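Local coordinates for protein ofchtiv-allosamidin (Ostrinia furnacalis, PDB 6JMB) that probably hydrolyses chitin as a group IV insect chitinase of glycosyl hydrolase family 18, and binds the inhibitor allosamidin, at residues I211-S216 with D304-V309; T203-P208 with N262-P267; K308-F313 with V324-A329. All coordinates share one frame; numbering follows the deposited sequence.

Contact 1: I211-S216 with D304-V309; sequences ISEGES and DNLAKV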
ATOM      1  N   ILE A 211      11.612  14.587  -8.561  1.00 12.74           N
ATOM      2  CA  ILE A 211      10.868  15.689  -9.170  1.00 11.79           C
ATOM      3  C   ILE A 211      10.230  15.229 -10.479  1.00 10.81           C
ATOM      4  O   ILE A 211      10.780  14.374 -11.182  1.00 11.87           O
ATOM      5  CB  ILE A 211      11.780  16.917  -9.374  1.00 13.17           C
ATOM      6  CG1 ILE A 211      10.963  18.165  -9.704  1.00 14.02           C
ATOM      7  CG2 ILE A 211      12.828  16.652 -10.463  1.00 15.31           C
ATOM      8  CD1 ILE A 211      11.776  19.454  -9.563  1.00 15.59           C
ATOM      9  N   SER A 212       9.058  15.773 -10.795  1.00 11.11           N
ATOM     10  CA  SER A 212       8.300  15.433 -11.991  1.00 12.53           C
ATOM     11  C   SER A 212       8.326  16.583 -12.993  1.00 11.97           C
ATOM     12  O   SER A 212       8.547  17.746 -12.637  1.00 13.46           O
ATOM     13  CB  SER A 212       6.838  15.136 -11.641  1.00 13.13           C
ATOM     14  OG  SER A 212       6.743  14.054 -10.724  1.00 13.32           O
ATOM     15  N   GLU A 213       8.078  16.240 -14.258  1.00 11.52           N
ATOM     16  CA  GLU A 213       7.899  17.257 -15.287  1.00 12.16           C
ATOM     17  C   GLU A 213       6.829  18.248 -14.851  1.00 13.73           C
ATOM     18  O   GLU A 213       5.773  17.862 -14.339  1.00 12.84           O
ATOM     19  CB  GLU A 213       7.470  16.601 -16.604  1.00 12.91           C
ATOM     20  CG  GLU A 213       8.580  15.847 -17.316  1.00 13.24           C
ATOM     21  CD  GLU A 213       8.086  15.051 -18.514  1.00 14.92           C
ATOM     22  OE1 GLU A 213       6.936  15.257 -18.949  1.00 18.42           O
ATOM     23  OE2 GLU A 213       8.847  14.211 -19.031  1.00 14.89           O
ATOM     24  N   GLY A 214       7.117  19.535 -15.037  1.00 14.88           N
ATOM     25  CA  GLY A 214       6.168  20.575 -14.712  1.00 15.40           C
ATOM     26  C   GLY A 214       6.228  21.090 -13.294  1.00 15.34           C
ATOM     27  O   GLY A 214       5.457  21.997 -12.953  1.00 18.73           O
ATOM     28  N   GLU A 215       7.109  20.550 -12.456  1.00 14.00           N
ATOM     29  CA  GLU A 215       7.263  21.012 -11.087  1.00 14.16           C
ATOM     30  C   GLU A 215       8.444  21.970 -10.976  1.00 17.47           C
ATOM     31  O   GLU A 215       9.407  21.890 -11.743  1.00 18.41           O
ATOM     32  CB  GLU A 215       7.476  19.834 -10.132  1.00 14.06           C
ATOM     33  CG  GLU A 215       6.255  18.953  -9.993  1.00 14.89           C
ATOM     34  CD  GLU A 215       6.423  17.884  -8.935  1.00 15.25           C
ATOM     35  OE1 GLU A 215       7.492  17.240  -8.897  1.00 14.58           O
ATOM     36  OE2 GLU A 215       5.480  17.695  -8.135  1.00 17.28           O
ATOM     37  N   SER A 216       8.360  22.875 -10.005  1.00 17.35           N
ATOM     38  CA  SER A 216       9.460  23.783  -9.723  1.00 20.63           C
ATOM     39  C   SER A 216      10.487  23.103  -8.829  1.00 19.37           C
ATOM     40  O   SER A 216      10.138  22.337  -7.924  1.00 20.01           O
ATOM     41  CB  SER A 216       8.937  25.040  -9.030  1.00 24.02           C
ATOM     42  OG  SER A 216      10.003  25.777  -8.453  1.00 25.02           O
ATOM     43  N   ASP A 304       8.441   9.859 -18.003  1.00 11.12           N
ATOM     44  CA  ASP A 304       8.921  11.066 -17.344  1.00 11.34           C
ATOM     45  C   ASP A 304      10.320  10.741 -16.836  1.00 11.43           C
ATOM     46  O   ASP A 304      10.476   9.972 -15.880  1.00 11.00           O
ATOM     47  CB  ASP A 304       7.990  11.443 -16.196  1.00 11.00           C
ATOM     48  CG  ASP A 304       8.386  12.748 -15.517  1.00 11.70           C
ATOM     49  OD1 ASP A 304       9.591  13.064 -15.454  1.00 10.99           O
ATOM     50  OD2 ASP A 304       7.485  13.456 -15.017  1.00 11.36           O
ATOM     51  N   ASN A 305      11.342  11.279 -17.508  1.00 10.48           N
ATOM     52  CA  ASN A 305      12.720  10.940 -17.179  1.00 11.68           C
ATOM     53  C   ASN A 305      13.270  11.752 -16.018  1.00 11.28           C
ATOM     54  O   ASN A 305      14.437  11.577 -15.655  1.00 13.35           O
ATOM     55  CB  ASN A 305      13.623  11.076 -18.412  1.00 12.05           C
ATOM     56  CG  ASN A 305      14.819  10.153 -18.362  1.00 13.83           C
ATOM     57  OD1 ASN A 305      14.859   9.199 -17.581  1.00 14.61           O
ATOM     58  ND2 ASN A 305      15.813  10.436 -19.201  1.00 12.20           N
ATOM     59  N   LEU A 306      12.464  12.638 -15.437  1.00 10.97           N
ATOM     60  CA  LEU A 306      12.806  13.229 -14.154  1.00 10.95           C
ATOM     61  C   LEU A 306      12.301  12.350 -13.014  1.00 10.89           C
ATOM     62  O   LEU A 306      13.055  12.023 -12.087  1.00 12.58           O
ATOM     63  CB  LEU A 306      12.205  14.634 -14.055  1.00 12.46           C
ATOM     64  CG  LEU A 306      12.655  15.641 -15.116  1.00 11.58           C
ATOM     65  CD1 LEU A 306      11.916  16.959 -14.956  1.00 14.51           C
ATOM     66  CD2 LEU A 306      14.154  15.855 -15.020  1.00 14.67           C
ATOM     67  N   ALA A 307      11.038  11.923 -13.101  1.00 10.44           N
ATOM     68  CA  ALA A 307      10.389  11.154 -12.045  1.00 10.26           C
ATOM     69  C   ALA A 307      10.623   9.653 -12.158  1.00 10.92           C
ATOM     70  O   ALA A 307      10.369   8.926 -11.188  1.00 12.04           O
ATOM     71  CB  ALA A 307       8.884  11.434 -12.048  1.00 11.29           C
ATOM     72  N   LYS A 308      11.090   9.176 -13.313  1.00 10.21           N
ATOM     73  CA  LYS A 308      11.409   7.760 -13.549  1.00 10.60           C
ATOM     74  C   LYS A 308      10.159   6.878 -13.562  1.00 10.84           C
ATOM     75  O   LYS A 308      10.181   5.742 -13.084  1.00 11.32           O
ATOM     76  CB  LYS A 308      12.472   7.206 -12.590  1.00 12.31           C
ATOM     77  CG  LYS A 308      13.633   8.157 -12.317  1.00 12.06           C
ATOM     78  CD  LYS A 308      14.387   8.503 -13.588  1.00 13.31           C
ATOM     79  CE  LYS A 308      15.497   9.490 -13.276  1.00 14.87           C
ATOM     80  NZ  LYS A 308      16.251   9.871 -14.509  1.00 16.20           N
ATOM     81  N   VAL A 309       9.068   7.394 -14.124  1.00 10.16           N
ATOM     82  CA  VAL A 309       7.808   6.646 -14.200  1.00 10.42           C
ATOM     83  C   VAL A 309       7.147   6.914 -15.536  1.00 11.46           C
ATOM     84  O   VAL A 309       7.328   7.973 -16.150  1.00 11.70           O
ATOM     85  CB  VAL A 309       6.832   7.040 -13.069  1.00  9.70           C
ATOM     86  CG1 VAL A 309       7.319   6.506 -11.730  1.00 10.75           C
ATOM     87  CG2 VAL A 309       6.631   8.547 -13.031  1.00 11.30           C
TER

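Contact 2: T203-P208 with N262-P267; sequences TGHNAP and NAPNSP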
ATOM      1  N   THR A 203      -2.760  16.837 -13.632  1.00 10.54           N
ATOM      2  CA  THR A 203      -2.240  15.475 -13.681  1.00 10.99           C
ATOM      3  C   THR A 203      -0.944  15.382 -12.887  1.00 10.76           C
ATOM      4  O   THR A 203      -0.205  16.358 -12.736  1.00 10.79           O
ATOM      5  CB  THR A 203      -1.967  15.061 -15.130  1.00 11.02           C
ATOM      6  OG1 THR A 203      -1.012  15.963 -15.709  1.00 11.17           O
ATOM      7  CG2 THR A 203      -3.252  15.073 -15.953  1.00 10.85           C
ATOM      8  N   GLY A 204      -0.677  14.193 -12.367  1.00  9.98           N
ATOM      9  CA  GLY A 204       0.535  13.968 -11.600  1.00 11.22           C
ATOM     10  C   GLY A 204       0.726  12.481 -11.416  1.00  9.14           C
ATOM     11  O   GLY A 204      -0.183  11.679 -11.657  1.00 10.25           O
ATOM     12  N   HIS A 205       1.927  12.121 -10.993  1.00  9.85           N
ATOM     13  CA  HIS A 205       2.279  10.715 -10.889  1.00  9.41           C
ATOM     14  C   HIS A 205       1.831  10.128  -9.561  1.00  9.68           C
ATOM     15  O   HIS A 205       1.896  10.777  -8.512  1.00 10.10           O
ATOM     16  CB  HIS A 205       3.781  10.509 -11.072  1.00  9.61           C
ATOM     17  CG  HIS A 205       4.291  10.999 -12.392  1.00  9.48           C
ATOM     18  ND1 HIS A 205       3.814  10.535 -13.598  1.00 10.03           N
ATOM     19  CD2 HIS A 205       5.236  11.921 -12.689  1.00 10.42           C
ATOM     20  CE1 HIS A 205       4.449  11.146 -14.583  1.00 10.37           C
ATOM     21  NE2 HIS A 205       5.319  11.990 -14.058  1.00 10.30           N
ATOM     22  N   ASN A 206       1.385   8.881  -9.625  1.00  8.92           N
ATOM     23  CA  ASN A 206       0.974   8.160  -8.429  1.00  8.98           C
ATOM     24  C   ASN A 206       2.167   7.910  -7.515  1.00  8.78           C
ATOM     25  O   ASN A 206       2.049   8.009  -6.286  1.00  9.29           O
ATOM     26  CB  ASN A 206       0.333   6.848  -8.886  1.00 10.52           C
ATOM     27  CG  ASN A 206      -0.281   6.049  -7.760  1.00  9.23           C
ATOM     28  OD1 ASN A 206      -0.811   6.594  -6.790  1.00 10.45           O
ATOM     29  ND2 ASN A 206      -0.241   4.731  -7.904  1.00 10.68           N
ATOM     30  N   ALA A 207       3.328   7.617  -8.096  1.00  8.85           N
ATOM     31  CA  ALA A 207       4.513   7.319  -7.302  1.00  8.67           C
ATOM     32  C   ALA A 207       5.775   7.791  -8.010  1.00  9.42           C
ATOM     33  O   ALA A 207       6.650   6.977  -8.332  1.00 10.24           O
ATOM     34  CB  ALA A 207       4.579   5.815  -7.018  1.00 10.44           C
ATOM     35  N   PRO A 208       5.930   9.090  -8.248  1.00  9.56           N
ATOM     36  CA  PRO A 208       7.181   9.572  -8.845  1.00  9.96           C
ATOM     37  C   PRO A 208       8.330   9.366  -7.872  1.00  9.65           C
ATOM     38  O   PRO A 208       8.186   9.578  -6.667  1.00  9.86           O
ATOM     39  CB  PRO A 208       6.909  11.064  -9.060  1.00  9.56           C
ATOM     40  CG  PRO A 208       5.957  11.423  -7.954  1.00  9.97           C
ATOM     41  CD  PRO A 208       5.109  10.191  -7.701  1.00 10.08           C
ATOM     42  N   ASN A 262      -0.866  17.594 -22.323  1.00 12.40           N
ATOM     43  CA  ASN A 262      -0.939  16.231 -21.808  1.00 12.82           C
ATOM     44  C   ASN A 262       0.338  15.806 -21.089  1.00 11.96           C
ATOM     45  O   ASN A 262       0.561  14.607 -20.881  1.00 12.85           O
ATOM     46  CB  ASN A 262      -1.286  15.258 -22.940  1.00 13.68           C
ATOM     47  CG  ASN A 262      -0.451  15.505 -24.187  1.00 15.45           C
ATOM     48  OD1 ASN A 262       0.757  15.725 -24.102  1.00 16.57           O
ATOM     49  ND2 ASN A 262      -1.093  15.480 -25.346  1.00 21.47           N
ATOM     50  N   ALA A 263       1.183  16.755 -20.709  1.00 12.01           N
ATOM     51  CA  ALA A 263       2.326  16.454 -19.876  1.00 12.44           C
ATOM     52  C   ALA A 263       1.852  16.199 -18.447  1.00 10.86           C
ATOM     53  O   ALA A 263       0.718  16.524 -18.085  1.00 12.11           O
ATOM     54  CB  ALA A 263       3.294  17.637 -19.898  1.00 14.80           C
ATOM     55  N   PRO A 264       2.705  15.626 -17.599  1.00 11.41           N
ATOM     56  CA  PRO A 264       2.441  15.689 -16.161  1.00 11.63           C
ATOM     57  C   PRO A 264       2.273  17.147 -15.763  1.00 11.28           C
ATOM     58  O   PRO A 264       2.833  18.049 -16.392  1.00 12.22           O
ATOM     59  CB  PRO A 264       3.705  15.081 -15.536  1.00 11.22           C
ATOM     60  CG  PRO A 264       4.317  14.254 -16.631  1.00 11.21           C
ATOM     61  CD  PRO A 264       3.997  14.983 -17.902  1.00 12.37           C
ATOM     62  N   ASN A 265       1.453  17.375 -14.736  1.00 11.00           N
ATOM     63  CA  ASN A 265       1.148  18.714 -14.232  1.00 11.98           C
ATOM     64  C   ASN A 265       0.378  19.573 -15.232  1.00 12.46           C
ATOM     65  O   ASN A 265       0.521  20.802 -15.253  1.00 14.90           O
ATOM     66  CB  ASN A 265       2.381  19.423 -13.670  1.00 13.20           C
ATOM     67  CG  ASN A 265       2.751  18.882 -12.320  1.00 12.65           C
ATOM     68  OD1 ASN A 265       2.054  19.129 -11.334  1.00 15.11           O
ATOM     69  ND2 ASN A 265       3.814  18.089 -12.268  1.00 14.50           N
ATOM     70  N   SER A 266      -0.461  18.933 -16.039  1.00 11.56           N
ATOM     71  CA  SER A 266      -1.394  19.614 -16.919  1.00 11.52           C
ATOM     72  C   SER A 266      -2.770  19.667 -16.270  1.00 12.23           C
ATOM     73  O   SER A 266      -3.187  18.699 -15.621  1.00 11.50           O
ATOM     74  CB  SER A 266      -1.526  18.855 -18.236  1.00 12.08           C
ATOM     75  OG  SER A 266      -0.282  18.748 -18.900  1.00 13.12           O
ATOM     76  N   PRO A 267      -3.492  20.771 -16.453  1.00 11.94           N
ATOM     77  CA  PRO A 267      -4.839  20.888 -15.881  1.00 12.18           C
ATOM     78  C   PRO A 267      -5.717  19.672 -16.160  1.00 10.96           C
ATOM     79  O   PRO A 267      -5.756  19.137 -17.275  1.00 11.27           O
ATOM     80  CB  PRO A 267      -5.391  22.148 -16.559  1.00 12.12           C
ATOM     81  CG  PRO A 267      -4.171  22.988 -16.771  1.00 13.27           C
ATOM     82  CD  PRO A 267      -3.056  22.020 -17.102  1.00 12.51           C
TER

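Contact 3: K308-F313 with V324-A329; sequences KVPYAF and VESMTA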
ATOM      1  N   LYS A 308      11.090   9.176 -13.313  1.00 10.21           N
ATOM      2  CA  LYS A 308      11.409   7.760 -13.549  1.00 10.60           C
ATOM      3  C   LYS A 308      10.159   6.878 -13.562  1.00 10.84           C
ATOM      4  O   LYS A 308      10.181   5.742 -13.084  1.00 11.32           O
ATOM      5  CB  LYS A 308      12.472   7.206 -12.590  1.00 12.31           C
ATOM      6  CG  LYS A 308      13.633   8.157 -12.317  1.00 12.06           C
ATOM      7  CD  LYS A 308      14.387   8.503 -13.588  1.00 13.31           C
ATOM      8  CE  LYS A 308      15.497   9.490 -13.276  1.00 14.87           C
ATOM      9  NZ  LYS A 308      16.251   9.871 -14.509  1.00 16.20           N
ATOM     10  N   VAL A 309       9.068   7.394 -14.124  1.00 10.16           N
ATOM     11  CA  VAL A 309       7.808   6.646 -14.200  1.00 10.42           C
ATOM     12  C   VAL A 309       7.147   6.914 -15.536  1.00 11.46           C
ATOM     13  O   VAL A 309       7.328   7.973 -16.150  1.00 11.70           O
ATOM     14  CB  VAL A 309       6.832   7.040 -13.069  1.00  9.70           C
ATOM     15  CG1 VAL A 309       7.319   6.506 -11.730  1.00 10.75           C
ATOM     16  CG2 VAL A 309       6.631   8.547 -13.031  1.00 11.30           C
ATOM     17  N   PRO A 310       6.348   5.958 -16.005  1.00 10.58           N
ATOM     18  CA  PRO A 310       5.618   6.143 -17.260  1.00 10.83           C
ATOM     19  C   PRO A 310       4.257   6.783 -17.030  1.00 10.49           C
ATOM     20  O   PRO A 310       3.681   6.748 -15.941  1.00 10.45           O
ATOM     21  CB  PRO A 310       5.417   4.699 -17.735  1.00 11.31           C
ATOM     22  CG  PRO A 310       5.190   3.956 -16.445  1.00 12.10           C
ATOM     23  CD  PRO A 310       6.139   4.607 -15.446  1.00 10.67           C
ATOM     24  N   TYR A 311       3.737   7.359 -18.105  1.00  9.84           N
ATOM     25  CA  TYR A 311       2.359   7.816 -18.132  1.00 10.53           C
ATOM     26  C   TYR A 311       1.848   7.639 -19.551  1.00 11.15           C
ATOM     27  O   TYR A 311       2.629   7.473 -20.491  1.00 10.95           O
ATOM     28  CB  TYR A 311       2.221   9.268 -17.644  1.00 11.06           C
ATOM     29  CG  TYR A 311       2.979  10.282 -18.473  1.00 11.06           C
ATOM     30  CD1 TYR A 311       4.350  10.453 -18.324  1.00 10.27           C
ATOM     31  CD2 TYR A 311       2.321  11.071 -19.409  1.00 12.72           C
ATOM     32  CE1 TYR A 311       5.045  11.382 -19.085  1.00 12.70           C
ATOM     33  CE2 TYR A 311       3.009  11.999 -20.171  1.00 12.43           C
ATOM     34  CZ  TYR A 311       4.363  12.147 -20.006  1.00 12.65           C
ATOM     35  OH  TYR A 311       5.044  13.078 -20.771  1.00 17.49           O
ATOM     36  N   ALA A 312       0.529   7.667 -19.705  1.00 10.25           N
ATOM     37  CA  ALA A 312      -0.077   7.397 -20.996  1.00 10.23           C
ATOM     38  C   ALA A 312      -1.253   8.331 -21.209  1.00 10.79           C
ATOM     39  O   ALA A 312      -1.929   8.730 -20.259  1.00 11.42           O
ATOM     40  CB  ALA A 312      -0.534   5.939 -21.105  1.00 11.74           C
ATOM     41  N   PHE A 313      -1.499   8.681 -22.467  1.00 11.22           N
ATOM     42  CA  PHE A 313      -2.647   9.521 -22.765  1.00 11.41           C
ATOM     43  C   PHE A 313      -3.293   9.108 -24.078  1.00 12.48           C
ATOM     44  O   PHE A 313      -2.647   8.549 -24.969  1.00 13.67           O
ATOM     45  CB  PHE A 313      -2.318  11.023 -22.757  1.00 13.72           C
ATOM     46  CG  PHE A 313      -1.194  11.409 -23.664  1.00 14.62           C
ATOM     47  CD1 PHE A 313      -1.436  11.714 -24.993  1.00 17.77           C
ATOM     48  CD2 PHE A 313       0.105  11.477 -23.187  1.00 15.00           C
ATOM     49  CE1 PHE A 313      -0.403  12.079 -25.836  1.00 20.86           C
ATOM     50  CE2 PHE A 313       1.147  11.846 -24.025  1.00 19.72           C
ATOM     51  CZ  PHE A 313       0.889  12.145 -25.350  1.00 20.90           C
ATOM     52  N   VAL A 324       7.277  -2.597 -15.437  1.00 11.97           N
ATOM     53  CA  VAL A 324       8.468  -3.340 -15.026  1.00 12.73           C
ATOM     54  C   VAL A 324       9.673  -2.415 -14.917  1.00 11.71           C
ATOM     55  O   VAL A 324      10.456  -2.501 -13.964  1.00 10.88           O
ATOM     56  CB  VAL A 324       8.719  -4.523 -15.979  1.00 12.88           C
ATOM     57  CG1 VAL A 324      10.159  -5.046 -15.842  1.00 11.98           C
ATOM     58  CG2 VAL A 324       7.692  -5.627 -15.732  1.00 13.51           C
ATOM     59  N   GLU A 325       9.818  -1.494 -15.872  1.00 12.33           N
ATOM     60  CA  GLU A 325      10.965  -0.594 -15.874  1.00 11.90           C
ATOM     61  C   GLU A 325      10.934   0.362 -14.686  1.00 11.65           C
ATOM     62  O   GLU A 325      11.956   0.576 -14.025  1.00 12.41           O
ATOM     63  CB  GLU A 325      11.015   0.159 -17.206  1.00 15.96           C
ATOM     64  CG  GLU A 325      10.959  -0.774 -18.422  1.00 27.06           C
ATOM     65  CD  GLU A 325       9.560  -0.906 -19.030  1.00 36.56           C
ATOM     66  OE1 GLU A 325       8.716  -1.673 -18.503  1.00 19.87           O
ATOM     67  OE2 GLU A 325       9.307  -0.242 -20.060  1.00 43.16           O
ATOM     68  N   SER A 326       9.771   0.944 -14.380  1.00 11.76           N
ATOM     69  CA  SER A 326       9.717   1.864 -13.250  1.00 11.77           C
ATOM     70  C   SER A 326       9.803   1.125 -11.921  1.00 10.84           C
ATOM     71  O   SER A 326      10.374   1.647 -10.961  1.00 11.36           O
ATOM     72  CB  SER A 326       8.474   2.759 -13.323  1.00 11.68           C
ATOM     73  OG  SER A 326       7.280   2.025 -13.086  1.00 12.21           O
ATOM     74  N   MET A 327       9.253  -0.089 -11.853  1.00 11.22           N
ATOM     75  CA  MET A 327       9.420  -0.914 -10.662  1.00 10.27           C
ATOM     76  C   MET A 327      10.891  -1.228 -10.428  1.00 11.54           C
ATOM     77  O   MET A 327      11.368  -1.194  -9.290  1.00 12.27           O
ATOM     78  CB  MET A 327       8.609  -2.205 -10.816  1.00 13.52           C
ATOM     79  CG  MET A 327       8.357  -2.965  -9.530  1.00 14.58           C
ATOM     80  SD  MET A 327       7.475  -1.977  -8.308  1.00 15.62           S
ATOM     81  CE  MET A 327       5.877  -1.753  -9.087  1.00 17.92           C
ATOM     82  N   THR A 328      11.631  -1.512 -11.504  1.00 10.69           N
ATOM     83  CA  THR A 328      13.067  -1.761 -11.383  1.00 11.12           C
ATOM     84  C   THR A 328      13.780  -0.554 -10.777  1.00 12.14           C
ATOM     85  O   THR A 328      14.596  -0.692  -9.858  1.00 12.36           O
ATOM     86  CB  THR A 328      13.655  -2.119 -12.752  1.00 12.59           C
ATOM     87  OG1 THR A 328      13.059  -3.341 -13.211  1.00 13.55           O
ATOM     88  CG2 THR A 328      15.173  -2.324 -12.653  1.00 12.85           C
ATOM     89  N   ALA A 329      13.466   0.646 -11.273  1.00 12.03           N
ATOM     90  CA  ALA A 329      14.074   1.854 -10.726  1.00 11.02           C
ATOM     91  C   ALA A 329      13.740   2.025  -9.249  1.00 11.46           C
ATOM     92  O   ALA A 329      14.594   2.440  -8.456  1.00 12.22           O
ATOM     93  CB  ALA A 329      13.641   3.084 -11.535  1.00 12.68           C
TER
HETATM   94  O   HOH W   1      10.163   4.489 -10.576  1.00 11.44           O

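Contact 1: I211-S216 with D304-V309
Glu213 and Asp304 approach each other from opposite directions, joining a type II beta turn (Ser212 to Glu215) to the tip of a beta hairpin. The hairpin links strands 300-304 and 309-314 through an Asx turn and a G1 beta bulge. With CG anti to the backbone N (chi1 -176°), the Asp304 carboxylate stands between its own loop, which OD1 serves, and Glu213, which OD2 meets. The backbone N of Glu213 meets the syn lone pair of Asp304 OD2 at 2.9 Å and 168°, while His205 NE2 holds the same oxygen from outside. Over one face of this carboxylate lies the Glu213 methylene, CG standing 3.5 Å from Asp304 OD1. From there the chain extends past Asp304, leaving Glu213 OE2 3.8 Å from Asp304 OD1 with the carboxylate planes 32° apart. The donors clustered on Asp304 may temper this meeting of like charges. Farther along, Ile211 and Leu306 run side by side in the same direction, CG2 of Ile211 being 4.2 Å from CB of Leu306. Asp304 OD1 itself takes two backbone N-H groups: Leu306 N nearly along the C-O axis, and Ala307 N at 3.0 Å from the face opposite the Glu213 methylene.

Contact 2: T203-P208 with N262-P267
The imidazole of His205 and the ring of Pro264 cross obliquely, with His205 NE2 3.6 Å from Pro264 CG and CE1 almost as close. Val309 CG2 lies over one face of the imidazole; Pro264 approaches obliquely from the other side. Ser212 OG approaches the edge at His205 CD2, and NE2 is hydrogen-bonded to Asp304 OD2, which fixes the rotation of the ring.

Backbone carbonyls and the hydroxyls that meet them carry most of the rest. The carbonyl of Ala263 receives Thr203 OG1 in its own plane, on a lone pair, at 3.0 Å, while Ser266 OG reaches the same oxygen at 2.6 Å, tilted 34° from that plane. Thr203 can deliver its hydroxyl because OG1 stands between the backbone N and the carbonyl carbon (chi1 59°), leaving CG2 to lie 3.6 Å from Ser266 O. Two main-chain bonds flank this hydroxyl. Thr203 N donates to Ser266 O at 2.8 Å, whereas Asn265 N comes to Thr203 O, also at 2.8 Å, from above the carbonyl plane rather than on a lone pair, and its N-H...O angle is only 135°.

The receiving segment is a type II beta turn from Ala263 to Ser266, with Pro264 and Asn265 at its corners. Asn265 turns its amide onward to Glu213 O, and Trp318 of strand 317-320 packs against Thr203, His205 and Pro264. The contact thus joins the long loop after strand 187-190 to the loop after strand 243-256.

Such chemistry implies a turn recognised largely through its backbone: one threonine contributes its N-H, carbonyl and hydroxyl, and Ala263 O is gripped by two side-chain hydroxyls.

Contact 3: K308-F313 with V324-A329
Ser326 presses its CB against the beginning of strand 309-314, where a G1 beta bulge (Lys308 and Val309 facing Asp304) leads from the hairpin's turn into the strand. The contact sets this part of what is probably the insertion domain of family 18 chitinases against helix 324-336, which leads on to barrel strand 341-345.

Van der Waals packing comes first. Ser326 CB lies 3.4 Å from Lys308 O and 3.7 Å from Pro310 CD, a small side chain nested into the bend of the strand, with Val309 CG1 4.2 Å from the same CB. One helical turn later, Ala329 CB meets Lys308 CB at 4.4 Å. Beyond its CB the lysine leads away from the helix, and its NZ is held by Asn305 O.

Direct polar bonds between the segments are absent; a water takes their place. It donates to Lys308 O at 2.8 Å and to Ser326 O at 2.9 Å, bridging the bulge to the helix backbone.

The remaining polar bonds are internal to the helix region. Ser326 OG, placed between the backbone N and the carbonyl carbon (chi1 70°), bonds to Asp322 OD1, and Ser326 N to Asn323 OD1. Met327, on the side of the helix away from the strand, packs against strand 243-256 and helix 362-373. Val324 O accepts Thr328 OG1 at 2.8 Å and Thr328 N from opposite faces of its carbonyl plane.

Overall arrangement
Taken together, contacts 1 and 3 hold the hairpin itself, while contact 2 joins two loops that pack against it. Contact 3 lies nearest the middle of the protein, its centre about 17 Å from the chain's centre, and contact 2 is likewise buried; contact 1, its centre about 22 Å from the chain's centre, is partly open to the surface. Contacts 1 and 2 draw on the same long loop after strand 187-190 and touch directly, whereas contacts 1 and 3 share Lys308 and Val309. Their chemistry follows their setting: carboxylates and a turn at the periphery, backbone and hydroxyl pairing between two loops, then close van der Waals contact with a bridging water where strand meets helix.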